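Local coordinates for protein octopine dehydrogenase (Pecten maximus, PDB 3IQD) that catalyses the NADH-dependent reductive condensation of L-arginine with pyruvate to D-octopine, and the reverse oxidation of octopine with NAD(+), at residues A14-G19 and W146-K151; V5-G10 and V27-L32. One frame throughout, in Å; residues are numbered along the deposited sequence.

Both interactions belong to the NADH-binding half of the enzyme, and they lie about 13 Å apart, centre to centre. Interaction 2 pairs strands 3-8 and 27-32 in parallel; the helix between them in the chain, 12-22, carries one side of interaction 1 and meets strand 146-150, which arrives more than 120 residues later. In sequence the segments therefore alternate: 5-10, 14-19, 27-32, 146-151. The two contacts touch directly, with Ser18 OG against Val31 CG2 at 3.3 Å. Through weak bonds at Gly10 and Cys148 respectively, the Rossmann-type beta-alpha-beta unit (3-8, 12-22, 27-32) meets the adenosine ribose of the cofactor, and strand 146-150, packed on its helix, meets the nicotinamide carboxamide.

Interaction 1 (A14-G19 and W146-K151). With NAI (1,4-dihydronicotinamide adenine dinucleotide), chain B.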
ATOM      1  N   ALA A  14       2.408   4.129 -12.090  1.00 19.44           N
ATOM      2  CA  ALA A  14       3.701   4.328 -12.746  1.00 19.21           C
ATOM      3  C   ALA A  14       3.605   5.332 -13.892  1.00 19.75           C
ATOM      4  O   ALA A  14       4.460   6.217 -14.028  1.00 19.38           O
ATOM      5  CB  ALA A  14       4.233   3.012 -13.249  1.00 19.30           C
ATOM      6  N   HIS A  15       2.561   5.189 -14.710  1.00 20.38           N
ATOM      7  CA  HIS A  15       2.274   6.147 -15.772  1.00 20.85           C
ATOM      8  C   HIS A  15       2.093   7.543 -15.199  1.00 20.70           C
ATOM      9  O   HIS A  15       2.694   8.497 -15.689  1.00 21.21           O
ATOM     10  CB  HIS A  15       1.028   5.740 -16.551  1.00 21.54           C
ATOM     11  CG  HIS A  15       1.286   4.725 -17.619  1.00 22.03           C
ATOM     12  ND1 HIS A  15       1.563   3.404 -17.340  1.00 21.84           N
ATOM     13  CD2 HIS A  15       1.288   4.833 -18.969  1.00 23.12           C
ATOM     14  CE1 HIS A  15       1.730   2.743 -18.472  1.00 22.82           C
ATOM     15  NE2 HIS A  15       1.566   3.587 -19.475  1.00 23.53           N
ATOM     16  N   THR A  16       1.283   7.657 -14.151  1.00 20.38           N
ATOM     17  CA  THR A  16       0.965   8.962 -13.581  1.00 20.48           C
ATOM     18  C   THR A  16       2.180   9.603 -12.926  1.00 20.02           C
ATOM     19  O   THR A  16       2.462  10.782 -13.150  1.00 20.58           O
ATOM     20  CB  THR A  16      -0.196   8.883 -12.580  1.00 20.51           C
ATOM     21  OG1 THR A  16      -1.287   8.173 -13.177  1.00 20.88           O
ATOM     22  CG2 THR A  16      -0.660  10.277 -12.202  1.00 20.79           C
ATOM     23  N   LEU A  17       2.901   8.817 -12.132  1.00 19.30           N
ATOM     24  CA  LEU A  17       4.072   9.307 -11.420  1.00 18.78           C
ATOM     25  C   LEU A  17       5.178   9.678 -12.400  1.00 18.91           C
ATOM     26  O   LEU A  17       5.811  10.715 -12.252  1.00 19.49           O
ATOM     27  CB  LEU A  17       4.580   8.256 -10.442  1.00 18.16           C
ATOM     28  CG  LEU A  17       5.234   8.631  -9.107  1.00 17.96           C
ATOM     29  CD1 LEU A  17       6.445   7.737  -8.932  1.00 17.21           C
ATOM     30  CD2 LEU A  17       5.631  10.102  -8.956  1.00 17.50           C
ATOM     31  N   SER A  18       5.408   8.833 -13.401  1.00 18.88           N
ATOM     32  CA  SER A  18       6.388   9.137 -14.436  1.00 19.09           C
ATOM     33  C   SER A  18       5.996  10.422 -15.139  1.00 19.66           C
ATOM     34  O   SER A  18       6.842  11.279 -15.382  1.00 20.18           O
ATOM     35  CB  SER A  18       6.495   8.001 -15.452  1.00 19.29           C
ATOM     36  OG  SER A  18       7.023   6.837 -14.848  1.00 18.93           O
ATOM     37  N   GLY A  19       4.705  10.550 -15.445  1.00 19.72           N
ATOM     38  CA  GLY A  19       4.172  11.725 -16.107  1.00 20.19           C
ATOM     39  C   GLY A  19       4.385  12.969 -15.276  1.00 20.17           C
ATOM     40  O   GLY A  19       4.943  13.958 -15.754  1.00 20.62           O
ATOM     41  N   TRP A 146      -3.346   9.269  -6.206  1.00 20.71           N
ATOM     42  CA  TRP A 146      -4.415   9.546  -7.165  1.00 21.61           C
ATOM     43  C   TRP A 146      -5.337   8.357  -7.352  1.00 22.19           C
ATOM     44  O   TRP A 146      -4.974   7.218  -7.052  1.00 21.70           O
ATOM     45  CB  TRP A 146      -3.833   9.930  -8.530  1.00 21.12           C
ATOM     46  CG  TRP A 146      -2.537  10.662  -8.450  1.00 20.37           C
ATOM     47  CD1 TRP A 146      -2.364  12.006  -8.298  1.00 20.69           C
ATOM     48  CD2 TRP A 146      -1.226  10.090  -8.500  1.00 18.83           C
ATOM     49  NE1 TRP A 146      -1.025  12.308  -8.258  1.00 20.02           N
ATOM     50  CE2 TRP A 146      -0.304  11.150  -8.379  1.00 18.74           C
ATOM     51  CE3 TRP A 146      -0.741   8.783  -8.636  1.00 17.98           C
ATOM     52  CZ2 TRP A 146       1.077  10.948  -8.395  1.00 18.21           C
ATOM     53  CZ3 TRP A 146       0.626   8.579  -8.652  1.00 17.53           C
ATOM     54  CH2 TRP A 146       1.522   9.659  -8.533  1.00 18.00           C
ATOM     55  N   ALA A 147      -6.540   8.644  -7.835  1.00 23.49           N
ATOM     56  CA  ALA A 147      -7.380   7.643  -8.463  1.00 24.28           C
ATOM     57  C   ALA A 147      -7.118   7.817  -9.954  1.00 24.50           C
ATOM     58  O   ALA A 147      -7.479   8.843 -10.540  1.00 25.44           O
ATOM     59  CB  ALA A 147      -8.844   7.877  -8.128  1.00 25.36           C
ATOM     60  N   CYS A 148      -6.457   6.835 -10.559  1.00 24.03           N
ATOM     61  CA  CYS A 148      -6.019   6.963 -11.951  1.00 24.28           C
ATOM     62  C   CYS A 148      -6.239   5.720 -12.819  1.00 24.82           C
ATOM     63  O   CYS A 148      -6.303   4.595 -12.318  1.00 24.83           O
ATOM     64  CB  CYS A 148      -4.551   7.399 -12.009  1.00 23.10           C
ATOM     65  SG  CYS A 148      -3.425   6.375 -11.045  1.00 21.74           S
ATOM     66  N   ARG A 149      -6.363   5.946 -14.124  1.00 25.55           N
ATOM     67  CA  ARG A 149      -6.478   4.865 -15.093  1.00 26.25           C
ATOM     68  C   ARG A 149      -5.766   5.217 -16.402  1.00 26.26           C
ATOM     69  O   ARG A 149      -5.869   6.342 -16.893  1.00 26.51           O
ATOM     70  CB  ARG A 149      -7.951   4.513 -15.345  1.00 27.72           C
ATOM     71  CG  ARG A 149      -8.153   3.174 -16.026  1.00 28.80           C
ATOM     72  CD  ARG A 149      -9.158   2.317 -15.269  1.00 31.36           C
ATOM     73  NE  ARG A 149     -10.541   2.569 -15.680  1.00 34.18           N
ATOM     74  CZ  ARG A 149     -11.606   2.412 -14.895  1.00 35.05           C
ATOM     75  NH1 ARG A 149     -11.458   2.018 -13.632  1.00 34.51           N
ATOM     76  NH2 ARG A 149     -12.822   2.660 -15.370  1.00 36.33           N
ATOM     77  N   ILE A 150      -5.028   4.248 -16.943  1.00 26.04           N
ATOM     78  CA  ILE A 150      -4.420   4.362 -18.263  1.00 26.37           C
ATOM     79  C   ILE A 150      -5.526   4.409 -19.313  1.00 28.18           C
ATOM     80  O   ILE A 150      -6.498   3.651 -19.231  1.00 29.07           O
ATOM     81  CB  ILE A 150      -3.492   3.163 -18.551  1.00 25.87           C
ATOM     82  CG1 ILE A 150      -2.294   3.167 -17.595  1.00 24.51           C
ATOM     83  CG2 ILE A 150      -3.032   3.167 -20.003  1.00 26.23           C
ATOM     84  CD1 ILE A 150      -1.601   1.823 -17.449  1.00 23.93           C
ATOM     85  N   LYS A 151      -5.385   5.305 -20.285  1.00 28.90           N
ATOM     86  CA  LYS A 151      -6.338   5.384 -21.383  1.00 30.76           C
ATOM     87  C   LYS A 151      -5.723   4.856 -22.676  1.00 31.19           C
ATOM     88  O   LYS A 151      -6.402   4.244 -23.506  1.00 32.45           O
ATOM     89  CB  LYS A 151      -6.862   6.814 -21.551  1.00 31.63           C
ATOM     90  CG  LYS A 151      -7.872   7.208 -20.467  1.00 32.95           C
ATOM     91  CD  LYS A 151      -9.120   7.889 -21.041  1.00 35.84           C
ATOM     92  CE  LYS A 151      -8.962   9.407 -21.128  1.00 36.62           C
ATOM     93  NZ  LYS A 151     -10.283  10.090 -21.262  1.00 38.29           N
TER
HETATM   94  PA  NAI B 405      -1.615  -1.769 -11.845  1.00 20.55           P
HETATM   95  O1A NAI B 405      -2.509  -2.945 -11.701  1.00 20.64           O
HETATM   96  O2A NAI B 405      -2.075  -0.831 -12.892  1.00 20.35           O
HETATM   97  O5B NAI B 405      -0.133  -2.284 -12.162  1.00 21.17           O
HETATM   98  C5B NAI B 405       0.124  -3.233 -13.166  1.00 23.16           C
HETATM   99  C4B NAI B 405       1.636  -3.378 -13.208  1.00 24.74           C
HETATM  100  O4B NAI B 405       2.065  -4.389 -12.314  1.00 26.22           O
HETATM  101  C3B NAI B 405       2.162  -3.775 -14.569  1.00 24.73           C
HETATM  102  O3B NAI B 405       2.381  -2.648 -15.370  1.00 23.95           O
HETATM  103  C2B NAI B 405       3.457  -4.464 -14.214  1.00 25.62           C
HETATM  104  O2B NAI B 405       4.513  -3.532 -14.168  1.00 24.55           O
HETATM  105  C1B NAI B 405       3.203  -5.046 -12.828  1.00 27.21           C
HETATM  106  N9A NAI B 405       2.944  -6.496 -12.950  1.00 28.07           N
HETATM  107  C8A NAI B 405       1.750  -7.110 -13.251  1.00 28.37           C
HETATM  108  N7A NAI B 405       1.942  -8.451 -13.279  1.00 28.26           N
HETATM  109  C5A NAI B 405       3.240  -8.704 -13.008  1.00 28.30           C
HETATM  110  C6A NAI B 405       3.962  -9.892 -12.908  1.00 28.41           C
HETATM  111  N6A NAI B 405       3.306 -11.031 -12.714  1.00 29.11           N
HETATM  112  N1A NAI B 405       5.315  -9.843 -12.611  1.00 28.52           N
HETATM  113  C2A NAI B 405       5.939  -8.620 -12.403  1.00 28.65           C
HETATM  114  N3A NAI B 405       5.212  -7.442 -12.503  1.00 28.53           N
HETATM  115  C4A NAI B 405       3.883  -7.485 -12.799  1.00 28.33           C
HETATM  116  O3  NAI B 405      -1.449  -1.025 -10.426  1.00 20.82           O
HETATM  117  PN  NAI B 405      -1.766   0.542 -10.222  1.00 21.32           P
HETATM  118  O1N NAI B 405      -3.120   0.819 -10.741  1.00 21.99           O
HETATM  119  O2N NAI B 405      -0.631   1.379 -10.705  1.00 21.05           O
HETATM  120  O5D NAI B 405      -1.820   0.611  -8.621  1.00 21.63           O
HETATM  121  C5D NAI B 405      -0.647   0.417  -7.859  1.00 23.16           C
HETATM  122  C4D NAI B 405      -1.026   0.058  -6.430  1.00 24.24           C
HETATM  123  O4D NAI B 405      -1.754   1.126  -5.858  1.00 24.65           O
HETATM  124  C3D NAI B 405      -1.911  -1.178  -6.380  1.00 24.81           C
HETATM  125  O3D NAI B 405      -1.445  -2.013  -5.350  1.00 24.20           O
HETATM  126  C2D NAI B 405      -3.297  -0.666  -6.049  1.00 25.48           C
HETATM  127  O2D NAI B 405      -3.947  -1.534  -5.148  1.00 26.21           O
HETATM  128  C1D NAI B 405      -3.037   0.706  -5.428  1.00 25.39           C
HETATM  129  N1N NAI B 405      -4.063   1.720  -5.766  1.00 25.73           N
HETATM  130  C2N NAI B 405      -4.536   1.898  -7.049  1.00 25.16           C
HETATM  131  C3N NAI B 405      -5.507   2.870  -7.322  1.00 24.70           C
HETATM  132  C7N NAI B 405      -5.669   3.396  -8.721  1.00 24.09           C
HETATM  133  O7N NAI B 405      -4.987   2.785  -9.794  1.00 23.46           O
HETATM  134  N7N NAI B 405      -6.465   4.445  -8.922  1.00 23.32           N
HETATM  135  C4N NAI B 405      -5.992   3.660  -6.274  1.00 25.55           C
HETATM  136  C5N NAI B 405      -5.506   3.487  -4.979  1.00 26.43           C
HETATM  137  C6N NAI B 405      -4.534   2.510  -4.743  1.00 26.61           C
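The Trp146 indole carries Thr16 on one face: the methyl CG2 stands 3.8 Å from the centroid of the six-membered ring and only 13° off its normal, a CH-pi contact centred on that ring. At the rim of the same indole, Leu17 CG lies in plane, and Leu17 CB comes within 3.9 Å of Trp146 CH2, the two side chains crossing at about a right angle. The second flat group, the His15 imidazole, takes Ile150 on one face. Here Ile150 CD1 is 3.8 Å from the centroid of the His15 ring but 26° off the normal, displaced toward the rim, where Ile150 CD1 meets His15 ND1 at 3.5 Å. Both imidazole nitrogens have polar partners, ND1 at Gly11 O and NE2 at the Gly154 amide, which should fix the ring's rotation; Trp42 stacks on His15 as well.

Thr16 splits its branches between two partners. With CG2 trans to the backbone N, the methyl drops onto the indole while Thr16 OG1 turns to Cys148, 3.5 Å from SG; the hydroxyl is hydrogen-bonded to Asn12 O. The backbone carbonyl of Cys148, an NAD(+)-binding residue, accepts a weak bond from NAI N7N (N7N to Cys148 O 3.4 Å), so the strand that packs on the helix also borders the nicotinamide carboxamide.

The 14-19 part of helix 12-22 crosses strand 146-150 at 103°, with segment axes 8.8 Å apart at closest approach. Strand 156-159, antiparallel to 146-150, extends the surface beneath His15 and Thr16 through Val157 and Val159, while Leu17 reaches Val7 of strand 3-8.

Interaction 2 (V5-G10 and V27-L32); sequences VCVCGG and VEVRVL. With NAI (1,4-dihydronicotinamide adenine dinucleotide), chain B.
Val5 and Val7 each use both their backbone N-H and their carbonyl on strand 27-32, which shows the regular parallel register. Val5 N donates to Glu28 O and Val5 O accepts from Arg30 N, both at 2.9 Å and nearly straight. Val7 N then binds Arg30 O, more bent at 142°, and Leu32 N reaches Val7 O at 2.7 Å. The last rung is Gly9 N to Leu32 O. The carbonyls of Val5, Arg30, Val7 and Leu32 each also receive a CA-H, the shortest from Cys6 CA to Arg30 O at 3.1 Å. Cys6 and Cys8 direct their own backbone bonds to strand 85-88 and Thr89, on the other flank.

Arg30 satisfies its guanidinium away from strand 3-8. Its chain bends at chi2 (96°), bringing Arg30 NE to Glu28 OE2 at 3.0 Å, a salt bridge that meets the carboxylate from its anti side, 32° out of plane; NH1 is held by Ser81 O and Ala79 O. A leucine in its place would probably leave Glu28 without its close charged partner, its pairing with Lys70 being long and weak, and the carbonyls of Ala79 and Ser81 without this donor.

On the face of Val5, Val7, Val29 and Val31, Val7 CG2 packs on Val29 CG1 at 3.8 Å; on the other, Cys6 SG lies 3.7 Å from Leu32 CB. Beyond Gly9, whose positive phi suits glycine, Gly10 N makes a weak bond to NAI O2B, consistent with a Rossmann glycine-rich turn. Helix 12-22 covers Val7, Val29 and Val31, and helix 180-188 lies against Val5 and Val27; helix 76-80 covers Cys6 and Leu32; and strand 85-88 continues the sheet beyond strand 3-8.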
ATOM      1  N   VAL A   5      15.049  10.392 -10.306  1.00 23.43           N
ATOM      2  CA  VAL A   5      14.021   9.495  -9.794  1.00 22.30           C
ATOM      3  C   VAL A   5      13.854   8.276 -10.697  1.00 22.07           C
ATOM      4  O   VAL A   5      13.727   8.402 -11.917  1.00 22.32           O
ATOM      5  CB  VAL A   5      12.659  10.213  -9.620  1.00 22.00           C
ATOM      6  CG1 VAL A   5      11.633   9.276  -8.991  1.00 21.26           C
ATOM      7  CG2 VAL A   5      12.810  11.473  -8.769  1.00 22.40           C
ATOM      8  N   CYS A   6      13.871   7.096 -10.087  1.00 21.53           N
ATOM      9  CA  CYS A   6      13.537   5.874 -10.789  1.00 21.29           C
ATOM     10  C   CYS A   6      12.122   5.448 -10.425  1.00 20.69           C
ATOM     11  O   CYS A   6      11.851   5.115  -9.269  1.00 20.60           O
ATOM     12  CB  CYS A   6      14.529   4.768 -10.446  1.00 21.58           C
ATOM     13  SG  CYS A   6      14.176   3.204 -11.270  1.00 21.93           S
ATOM     14  N   VAL A   7      11.222   5.477 -11.405  1.00 20.59           N
ATOM     15  CA  VAL A   7       9.853   4.991 -11.213  1.00 20.04           C
ATOM     16  C   VAL A   7       9.778   3.519 -11.615  1.00 20.33           C
ATOM     17  O   VAL A   7      10.062   3.161 -12.764  1.00 20.56           O
ATOM     18  CB  VAL A   7       8.814   5.816 -12.008  1.00 20.06           C
ATOM     19  CG1 VAL A   7       7.408   5.317 -11.729  1.00 19.40           C
ATOM     20  CG2 VAL A   7       8.924   7.297 -11.666  1.00 20.21           C
ATOM     21  N   CYS A   8       9.408   2.677 -10.648  1.00 20.15           N
ATOM     22  CA  CYS A   8       9.300   1.234 -10.852  1.00 20.49           C
ATOM     23  C   CYS A   8       7.859   0.792 -11.097  1.00 20.49           C
ATOM     24  O   CYS A   8       6.982   0.989 -10.250  1.00 20.32           O
ATOM     25  CB  CYS A   8       9.904   0.479  -9.663  1.00 20.58           C
ATOM     26  SG  CYS A   8      11.694   0.689  -9.507  1.00 20.78           S
ATOM     27  N   GLY A   9       7.623   0.195 -12.263  1.00 20.90           N
ATOM     28  CA  GLY A   9       6.295  -0.281 -12.643  1.00 20.79           C
ATOM     29  C   GLY A   9       5.819   0.254 -13.975  1.00 20.96           C
ATOM     30  O   GLY A   9       6.436   1.158 -14.546  1.00 20.99           O
ATOM     31  N   GLY A  10       4.716  -0.306 -14.468  1.00 21.21           N
ATOM     32  CA  GLY A  10       4.096   0.136 -15.720  1.00 21.36           C
ATOM     33  C   GLY A  10       2.580   0.217 -15.621  1.00 21.48           C
ATOM     34  O   GLY A  10       1.878   0.189 -16.633  1.00 22.04           O
ATOM     35  N   VAL A  27      14.394  17.617 -12.668  1.00 24.65           N
ATOM     36  CA  VAL A  27      14.065  16.230 -12.371  1.00 23.84           C
ATOM     37  C   VAL A  27      14.282  15.353 -13.600  1.00 24.17           C
ATOM     38  O   VAL A  27      13.835  15.671 -14.704  1.00 24.73           O
ATOM     39  CB  VAL A  27      12.629  16.064 -11.826  1.00 22.92           C
ATOM     40  CG1 VAL A  27      12.342  14.599 -11.522  1.00 22.06           C
ATOM     41  CG2 VAL A  27      12.448  16.879 -10.568  1.00 23.20           C
ATOM     42  N   GLU A  28      14.991  14.254 -13.389  1.00 24.15           N
ATOM     43  CA  GLU A  28      15.306  13.311 -14.437  1.00 24.59           C
ATOM     44  C   GLU A  28      14.664  11.992 -14.037  1.00 23.53           C
ATOM     45  O   GLU A  28      14.951  11.461 -12.960  1.00 23.32           O
ATOM     46  CB  GLU A  28      16.824  13.181 -14.559  1.00 25.38           C
ATOM     47  CG  GLU A  28      17.316  11.996 -15.371  1.00 26.17           C
ATOM     48  CD  GLU A  28      18.831  11.861 -15.354  1.00 27.22           C
ATOM     49  OE1 GLU A  28      19.536  12.901 -15.382  1.00 28.25           O
ATOM     50  OE2 GLU A  28      19.313  10.706 -15.321  1.00 28.10           O
ATOM     51  N   VAL A  29      13.781  11.477 -14.889  1.00 23.19           N
ATOM     52  CA  VAL A  29      13.054  10.255 -14.567  1.00 22.06           C
ATOM     53  C   VAL A  29      13.536   9.090 -15.413  1.00 22.27           C
ATOM     54  O   VAL A  29      13.603   9.190 -16.636  1.00 23.12           O
ATOM     55  CB  VAL A  29      11.515  10.433 -14.695  1.00 21.69           C
ATOM     56  CG1 VAL A  29      10.784   9.132 -14.368  1.00 20.60           C
ATOM     57  CG2 VAL A  29      11.033  11.538 -13.770  1.00 21.48           C
ATOM     58  N   ARG A  30      13.890   7.997 -14.743  1.00 21.81           N
ATOM     59  CA  ARG A  30      14.169   6.725 -15.399  1.00 21.84           C
ATOM     60  C   ARG A  30      13.054   5.773 -15.003  1.00 21.08           C
ATOM     61  O   ARG A  30      12.823   5.551 -13.817  1.00 20.91           O
ATOM     62  CB  ARG A  30      15.517   6.139 -14.952  1.00 22.22           C
ATOM     63  CG  ARG A  30      16.726   7.079 -15.043  1.00 22.94           C
ATOM     64  CD  ARG A  30      17.013   7.754 -13.699  1.00 21.76           C
ATOM     65  NE  ARG A  30      18.349   8.350 -13.654  1.00 22.48           N
ATOM     66  CZ  ARG A  30      19.434   7.757 -13.155  1.00 22.25           C
ATOM     67  NH1 ARG A  30      19.369   6.531 -12.652  1.00 21.88           N
ATOM     68  NH2 ARG A  30      20.594   8.394 -13.160  1.00 23.11           N
ATOM     69  N   VAL A  31      12.344   5.230 -15.986  1.00 21.00           N
ATOM     70  CA  VAL A  31      11.290   4.263 -15.707  1.00 20.10           C
ATOM     71  C   VAL A  31      11.875   2.855 -15.743  1.00 20.41           C
ATOM     72  O   VAL A  31      12.465   2.444 -16.747  1.00 21.23           O
ATOM     73  CB  VAL A  31      10.111   4.384 -16.701  1.00 20.28           C
ATOM     74  CG1 VAL A  31       9.022   3.374 -16.376  1.00 19.93           C
ATOM     75  CG2 VAL A  31       9.528   5.788 -16.679  1.00 20.07           C
ATOM     76  N   LEU A  32      11.726   2.127 -14.638  1.00 19.83           N
ATOM     77  CA  LEU A  32      12.090   0.714 -14.596  1.00 20.08           C
ATOM     78  C   LEU A  32      10.850  -0.168 -14.527  1.00 19.85           C
ATOM     79  O   LEU A  32       9.966   0.042 -13.691  1.00 19.31           O
ATOM     80  CB  LEU A  32      13.017   0.406 -13.414  1.00 19.98           C
ATOM     81  CG  LEU A  32      13.530  -1.036 -13.275  1.00 20.72           C
ATOM     82  CD1 LEU A  32      14.400  -1.440 -14.460  1.00 21.83           C
ATOM     83  CD2 LEU A  32      14.292  -1.232 -11.970  1.00 20.67           C
TER
HETATM   84  PA  NAI B 405      -1.615  -1.769 -11.845  1.00 20.55           P
HETATM   85  O1A NAI B 405      -2.509  -2.945 -11.701  1.00 20.64           O
HETATM   86  O2A NAI B 405      -2.075  -0.831 -12.892  1.00 20.35           O
HETATM   87  O5B NAI B 405      -0.133  -2.284 -12.162  1.00 21.17           O
HETATM   88  C5B NAI B 405       0.124  -3.233 -13.166  1.00 23.16           C
HETATM   89  C4B NAI B 405       1.636  -3.378 -13.208  1.00 24.74           C
HETATM   90  O4B NAI B 405       2.065  -4.389 -12.314  1.00 26.22           O
HETATM   91  C3B NAI B 405       2.162  -3.775 -14.569  1.00 24.73           C
HETATM   92  O3B NAI B 405       2.381  -2.648 -15.370  1.00 23.95           O
HETATM   93  C2B NAI B 405       3.457  -4.464 -14.214  1.00 25.62           C
HETATM   94  O2B NAI B 405       4.513  -3.532 -14.168  1.00 24.55           O
HETATM   95  C1B NAI B 405       3.203  -5.046 -12.828  1.00 27.21           C
HETATM   96  N9A NAI B 405       2.944  -6.496 -12.950  1.00 28.07           N
HETATM   97  C8A NAI B 405       1.750  -7.110 -13.251  1.00 28.37           C
HETATM   98  N7A NAI B 405       1.942  -8.451 -13.279  1.00 28.26           N
HETATM   99  C5A NAI B 405       3.240  -8.704 -13.008  1.00 28.30           C
HETATM  100  C6A NAI B 405       3.962  -9.892 -12.908  1.00 28.41           C
HETATM  101  N6A NAI B 405       3.306 -11.031 -12.714  1.00 29.11           N
HETATM  102  N1A NAI B 405       5.315  -9.843 -12.611  1.00 28.52           N
HETATM  103  C2A NAI B 405       5.939  -8.620 -12.403  1.00 28.65           C
HETATM  104  N3A NAI B 405       5.212  -7.442 -12.503  1.00 28.53           N
HETATM  105  C4A NAI B 405       3.883  -7.485 -12.799  1.00 28.33           C
HETATM  106  O3  NAI B 405      -1.449  -1.025 -10.426  1.00 20.82           O
HETATM  107  PN  NAI B 405      -1.766   0.542 -10.222  1.00 21.32           P
HETATM  108  O1N NAI B 405      -3.120   0.819 -10.741  1.00 21.99           O
HETATM  109  O2N NAI B 405      -0.631   1.379 -10.705  1.00 21.05           O
HETATM  110  O5D NAI B 405      -1.820   0.611  -8.621  1.00 21.63           O
HETATM  111  C5D NAI B 405      -0.647   0.417  -7.859  1.00 23.16           C
HETATM  112  C4D NAI B 405      -1.026   0.058  -6.430  1.00 24.24           C
HETATM  113  O4D NAI B 405      -1.754   1.126  -5.858  1.00 24.65           O
HETATM  114  C3D NAI B 405      -1.911  -1.178  -6.380  1.00 24.81           C
HETATM  115  O3D NAI B 405      -1.445  -2.013  -5.350  1.00 24.20           O
HETATM  116  C2D NAI B 405      -3.297  -0.666  -6.049  1.00 25.48           C
HETATM  117  O2D NAI B 405      -3.947  -1.534  -5.148  1.00 26.21           O
HETATM  118  C1D NAI B 405      -3.037   0.706  -5.428  1.00 25.39           C
HETATM  119  N1N NAI B 405      -4.063   1.720  -5.766  1.00 25.73           N
HETATM  120  C2N NAI B 405      -4.536   1.898  -7.049  1.00 25.16           C
HETATM  121  C3N NAI B 405      -5.507   2.870  -7.322  1.00 24.70           C
HETATM  122  C7N NAI B 405      -5.669   3.396  -8.721  1.00 24.09           C
HETATM  123  O7N NAI B 405      -4.987   2.785  -9.794  1.00 23.46           O
HETATM  124  N7N NAI B 405      -6.465   4.445  -8.922  1.00 23.32           N
HETATM  125  C4N NAI B 405      -5.992   3.660  -6.274  1.00 25.55           C
HETATM  126  C5N NAI B 405      -5.506   3.487  -4.979  1.00 26.43           C
HETATM  127  C6N NAI B 405      -4.534   2.510  -4.743  1.00 26.61           C